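Local coordinates for ribosome-associated protein Y (PSrp-1) (Clostridium acetobutylicum, PDB 3KA5), which probably helps pair active 70S ribosomes into translationally inactive 100S dimers in stationary phase, the present chain being its C-terminal domain, at residues V19-F32 with V42-I54. Sequence-based numbering, arbitrary orientation.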
# COMPACT_ATOMS: atom_id res chain seq x y z
N VAL B 19 3.48 -11.05 -4.77
CA VAL B 19 4.00 -10.55 -6.05
C VAL B 19 3.34 -11.29 -7.20
O VAL B 19 2.99 -10.69 -8.22
CB VAL B 19 5.53 -10.73 -6.15
CG1 VAL B 19 6.01 -10.41 -7.55
CG2 VAL B 19 6.22 -9.82 -5.15
N LEU B 20 3.18 -12.59 -7.05
CA LEU B 20 2.54 -13.41 -8.08
C LEU B 20 1.10 -12.96 -8.29
O LEU B 20 0.66 -12.76 -9.42
CB LEU B 20 2.59 -14.89 -7.66
CG LEU B 20 1.94 -15.95 -8.55
CD1 LEU B 20 2.45 -15.85 -9.98
CD2 LEU B 20 2.26 -17.33 -7.96
N GLU B 21 0.37 -12.79 -7.19
CA GLU B 21 -1.02 -12.34 -7.24
C GLU B 21 -1.14 -10.98 -7.89
O GLU B 21 -2.05 -10.74 -8.70
CB GLU B 21 -1.60 -12.25 -5.82
CG GLU B 21 -2.01 -13.58 -5.23
CD GLU B 21 -3.11 -14.24 -6.02
OE1 GLU B 21 -4.12 -13.56 -6.30
OE2 GLU B 21 -2.98 -15.42 -6.36
N MSE B 22 -0.23 -10.07 -7.54
CA MSE B 22 -0.28 -8.74 -8.13
C MSE B 22 -0.18 -8.84 -9.64
O MSE B 22 -0.91 -8.16 -10.36
CB MSE B 22 0.85 -7.86 -7.58
CG MSE B 22 0.91 -6.49 -8.23
SE MSE B 22 2.37 -5.46 -7.47
CE MSE B 22 3.81 -6.66 -7.85
N GLU B 23 0.72 -9.69 -10.12
CA GLU B 23 0.89 -9.85 -11.56
C GLU B 23 -0.28 -10.56 -12.24
O GLU B 23 -0.72 -10.14 -13.31
CB GLU B 23 2.19 -10.60 -11.85
CG GLU B 23 3.43 -9.81 -11.48
CD GLU B 23 3.52 -8.50 -12.24
OE1 GLU B 23 3.44 -8.54 -13.49
OE2 GLU B 23 3.68 -7.44 -11.60
N LEU B 24 -0.78 -11.62 -11.63
CA LEU B 24 -1.89 -12.38 -12.19
C LEU B 24 -3.14 -11.52 -12.29
O LEU B 24 -3.93 -11.66 -13.22
CB LEU B 24 -2.20 -13.61 -11.32
CG LEU B 24 -1.15 -14.73 -11.29
CD1 LEU B 24 -1.50 -15.74 -10.21
CD2 LEU B 24 -1.09 -15.40 -12.65
N LEU B 25 -3.31 -10.63 -11.32
CA LEU B 25 -4.48 -9.74 -11.28
C LEU B 25 -4.30 -8.46 -12.09
O LEU B 25 -5.27 -7.73 -12.33
CB LEU B 25 -4.81 -9.41 -9.83
CG LEU B 25 -5.22 -10.63 -9.00
CD1 LEU B 25 -5.24 -10.26 -7.52
CD2 LEU B 25 -6.58 -11.14 -9.46
N GLY B 26 -3.07 -8.19 -12.51
CA GLY B 26 -2.79 -7.02 -13.33
C GLY B 26 -2.63 -5.67 -12.66
O GLY B 26 -2.85 -4.63 -13.29
N HIS B 27 -2.23 -5.66 -11.39
CA HIS B 27 -2.06 -4.41 -10.67
C HIS B 27 -0.62 -3.94 -10.56
O HIS B 27 0.30 -4.72 -10.80
CB HIS B 27 -2.69 -4.53 -9.28
CG HIS B 27 -4.18 -4.58 -9.31
ND1 HIS B 27 -4.97 -3.55 -8.84
CD2 HIS B 27 -5.04 -5.50 -9.81
CE1 HIS B 27 -6.24 -3.84 -9.05
NE2 HIS B 27 -6.31 -5.02 -9.64
N ASN B 28 -0.45 -2.67 -10.20
CA ASN B 28 0.86 -2.03 -10.06
C ASN B 28 1.35 -2.04 -8.61
O ASN B 28 2.52 -1.80 -8.33
CB ASN B 28 0.80 -0.59 -10.57
CG ASN B 28 0.64 -0.51 -12.08
OD1 ASN B 28 0.32 0.55 -12.63
ND2 ASN B 28 0.86 -1.63 -12.76
N PHE B 29 0.44 -2.29 -7.68
CA PHE B 29 0.79 -2.40 -6.27
C PHE B 29 -0.25 -3.34 -5.68
O PHE B 29 -1.33 -3.50 -6.25
CB PHE B 29 0.81 -1.03 -5.59
CG PHE B 29 -0.53 -0.43 -5.36
CD1 PHE B 29 -1.28 -0.76 -4.24
CD2 PHE B 29 -1.05 0.49 -6.26
CE1 PHE B 29 -2.52 -0.16 -4.01
CE2 PHE B 29 -2.29 1.09 -6.04
CZ PHE B 29 -3.03 0.76 -4.91
N PHE B 30 0.06 -3.96 -4.55
CA PHE B 30 -0.87 -4.93 -3.96
C PHE B 30 -0.72 -4.92 -2.45
O PHE B 30 0.38 -5.12 -1.92
CB PHE B 30 -0.54 -6.32 -4.55
CG PHE B 30 -1.53 -7.40 -4.21
CD1 PHE B 30 -2.76 -7.47 -4.87
CD2 PHE B 30 -1.21 -8.38 -3.28
CE1 PHE B 30 -3.64 -8.52 -4.61
CE2 PHE B 30 -2.08 -9.42 -3.02
CZ PHE B 30 -3.30 -9.50 -3.68
N VAL B 31 -1.82 -4.66 -1.74
CA VAL B 31 -1.82 -4.62 -0.29
C VAL B 31 -2.19 -5.99 0.25
O VAL B 31 -3.14 -6.61 -0.22
CB VAL B 31 -2.87 -3.60 0.23
CG1 VAL B 31 -2.79 -3.49 1.75
CG2 VAL B 31 -2.64 -2.24 -0.42
N PHE B 32 -1.44 -6.48 1.23
CA PHE B 32 -1.73 -7.80 1.77
C PHE B 32 -1.27 -7.96 3.21
O PHE B 32 -0.44 -7.19 3.71
CB PHE B 32 -1.07 -8.89 0.91
CG PHE B 32 0.43 -8.94 1.03
CD1 PHE B 32 1.05 -10.00 1.68
CD2 PHE B 32 1.23 -7.93 0.50
CE1 PHE B 32 2.44 -10.07 1.80
CE2 PHE B 32 2.63 -7.99 0.61
CZ PHE B 32 3.23 -9.06 1.26
N VAL B 42 2.89 -3.91 1.52
CA VAL B 42 2.49 -3.53 0.17
C VAL B 42 3.62 -3.85 -0.80
O VAL B 42 4.76 -3.41 -0.60
CB VAL B 42 2.19 -2.02 0.09
CG1 VAL B 42 1.71 -1.65 -1.31
CG2 VAL B 42 1.13 -1.64 1.13
N VAL B 43 3.33 -4.64 -1.83
CA VAL B 43 4.34 -4.94 -2.83
C VAL B 43 3.99 -4.10 -4.04
O VAL B 43 2.83 -3.73 -4.23
CB VAL B 43 4.37 -6.45 -3.23
CG1 VAL B 43 5.02 -7.27 -2.13
CG2 VAL B 43 2.97 -6.96 -3.51
N TYR B 44 5.00 -3.76 -4.83
CA TYR B 44 4.77 -2.94 -6.01
C TYR B 44 5.87 -3.20 -7.03
O TYR B 44 6.92 -3.76 -6.70
CB TYR B 44 4.74 -1.46 -5.62
CG TYR B 44 6.05 -0.94 -5.07
CD1 TYR B 44 6.98 -0.32 -5.90
CD2 TYR B 44 6.38 -1.11 -3.72
CE1 TYR B 44 8.21 0.13 -5.40
CE2 TYR B 44 7.60 -0.66 -3.22
CZ TYR B 44 8.51 -0.05 -4.06
OH TYR B 44 9.72 0.39 -3.57
N LYS B 45 5.62 -2.82 -8.27
CA LYS B 45 6.60 -3.01 -9.33
C LYS B 45 7.33 -1.69 -9.54
O LYS B 45 6.70 -0.65 -9.70
CB LYS B 45 5.90 -3.43 -10.62
CG LYS B 45 6.85 -3.93 -11.70
CD LYS B 45 6.11 -4.71 -12.77
CE LYS B 45 7.08 -5.43 -13.68
NZ LYS B 45 6.39 -6.30 -14.67
N ARG B 46 8.66 -1.74 -9.52
CA ARG B 46 9.46 -0.54 -9.71
C ARG B 46 10.20 -0.55 -11.05
O ARG B 46 10.69 -1.59 -11.48
CB ARG B 46 10.46 -0.39 -8.56
CG ARG B 46 10.94 -1.71 -7.97
CD ARG B 46 11.88 -1.51 -6.78
NE ARG B 46 13.27 -1.33 -7.19
CZ ARG B 46 14.28 -1.08 -6.35
NH1 ARG B 46 14.05 -0.98 -5.05
NH2 ARG B 46 15.51 -0.94 -6.81
N LYS B 47 10.24 0.61 -11.70
CA LYS B 47 10.93 0.75 -12.98
C LYS B 47 12.41 0.45 -12.78
O LYS B 47 13.24 1.36 -12.66
CB LYS B 47 10.76 2.17 -13.53
CG LYS B 47 9.52 2.37 -14.39
CD LYS B 47 9.61 1.57 -15.68
CE LYS B 47 8.46 1.87 -16.63
NZ LYS B 47 7.14 1.47 -16.05
N ASP B 48 12.73 -0.84 -12.74
CA ASP B 48 14.08 -1.31 -12.53
C ASP B 48 14.08 -2.82 -12.76
O ASP B 48 15.13 -3.46 -12.83
CB ASP B 48 14.52 -1.00 -11.09
CG ASP B 48 15.83 -1.67 -10.72
OD1 ASP B 48 16.82 -1.50 -11.46
OD2 ASP B 48 15.87 -2.36 -9.67
N GLY B 49 12.88 -3.37 -12.89
CA GLY B 49 12.74 -4.80 -13.12
C GLY B 49 12.40 -5.55 -11.85
O GLY B 49 11.67 -6.54 -11.88
N ASN B 50 12.93 -5.08 -10.73
CA ASN B 50 12.67 -5.72 -9.45
C ASN B 50 11.32 -5.31 -8.87
O ASN B 50 10.59 -4.50 -9.44
CB ASN B 50 13.77 -5.38 -8.44
CG ASN B 50 15.11 -6.00 -8.81
OD1 ASN B 50 15.24 -7.21 -8.94
ND2 ASN B 50 16.12 -5.15 -8.97
N TYR B 51 11.00 -5.90 -7.73
CA TYR B 51 9.75 -5.61 -7.03
C TYR B 51 10.12 -5.03 -5.69
O TYR B 51 11.19 -5.32 -5.16
CB TYR B 51 8.96 -6.91 -6.83
CG TYR B 51 8.42 -7.51 -8.11
CD1 TYR B 51 7.30 -6.97 -8.74
CD2 TYR B 51 9.04 -8.61 -8.70
CE1 TYR B 51 6.82 -7.50 -9.93
CE2 TYR B 51 8.57 -9.15 -9.89
CZ TYR B 51 7.45 -8.59 -10.50
OH TYR B 51 6.98 -9.11 -11.68
N GLY B 52 9.25 -4.19 -5.15
CA GLY B 52 9.51 -3.60 -3.85
C GLY B 52 8.48 -4.09 -2.85
O GLY B 52 7.35 -4.43 -3.21
N LEU B 53 8.89 -4.13 -1.59
CA LEU B 53 8.03 -4.55 -0.50
C LEU B 53 8.11 -3.47 0.57
O LEU B 53 9.18 -3.17 1.08
CB LEU B 53 8.53 -5.87 0.09
CG LEU B 53 7.79 -6.38 1.32
CD1 LEU B 53 6.40 -6.86 0.93
CD2 LEU B 53 8.57 -7.52 1.95
N ILE B 54 6.97 -2.86 0.89
CA ILE B 54 6.92 -1.81 1.90
C ILE B 54 6.42 -2.43 3.21
O ILE B 54 5.37 -3.08 3.24
CB ILE B 54 5.97 -0.67 1.47
CG1 ILE B 54 6.42 -0.14 0.10
CG2 ILE B 54 5.98 0.45 2.51
CD1 ILE B 54 5.46 0.86 -0.53
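Val19, on helix 19-25, sets CG1 over the centre of one face of the Tyr51 ring, a CH-pi contact 3.5 Å from the centroid and 4° off the ring normal. With CG1 anti to the backbone N (chi1 171°), CG2 is left to meet Val43 CG1. Met22, present as selenomethionine, bends at chi3, which brings CE to 3.6 Å from Tyr51 CD1 while SE rests near the backbone of Val43 and Tyr44. Phe32 CE2 packs 3.7 Å from Val43 CG1, and Leu53 CD1 lies at the edge of the Phe32 ring; Ala18 and Met13 also touch Phe32.

Glu23 OE2 lies at the Tyr51 ring edge, 3.6 Å from CE1, and Glu23 OE1 forms a long salt bridge of 3.9 Å with Lys45 NZ. Backbone hydrogen bonds join antiparallel strands 29-32 and 42-45: Phe30 N to Val43 O (2.8 Å) and Val43 N to Phe30 O (3.0 Å), with Lys45 N to Asn28 O just before the strand.

On the face with Val31 and Val42, Phe29 stacks on Phe29 of the second subunit; at the sheet edge, strand 51-54 pairs in parallel with a strand of that subunit. The arrangement is a helix packed on a meander of three antiparallel strands within each chain, here the dimeric C-terminal domain of a long HPF protein.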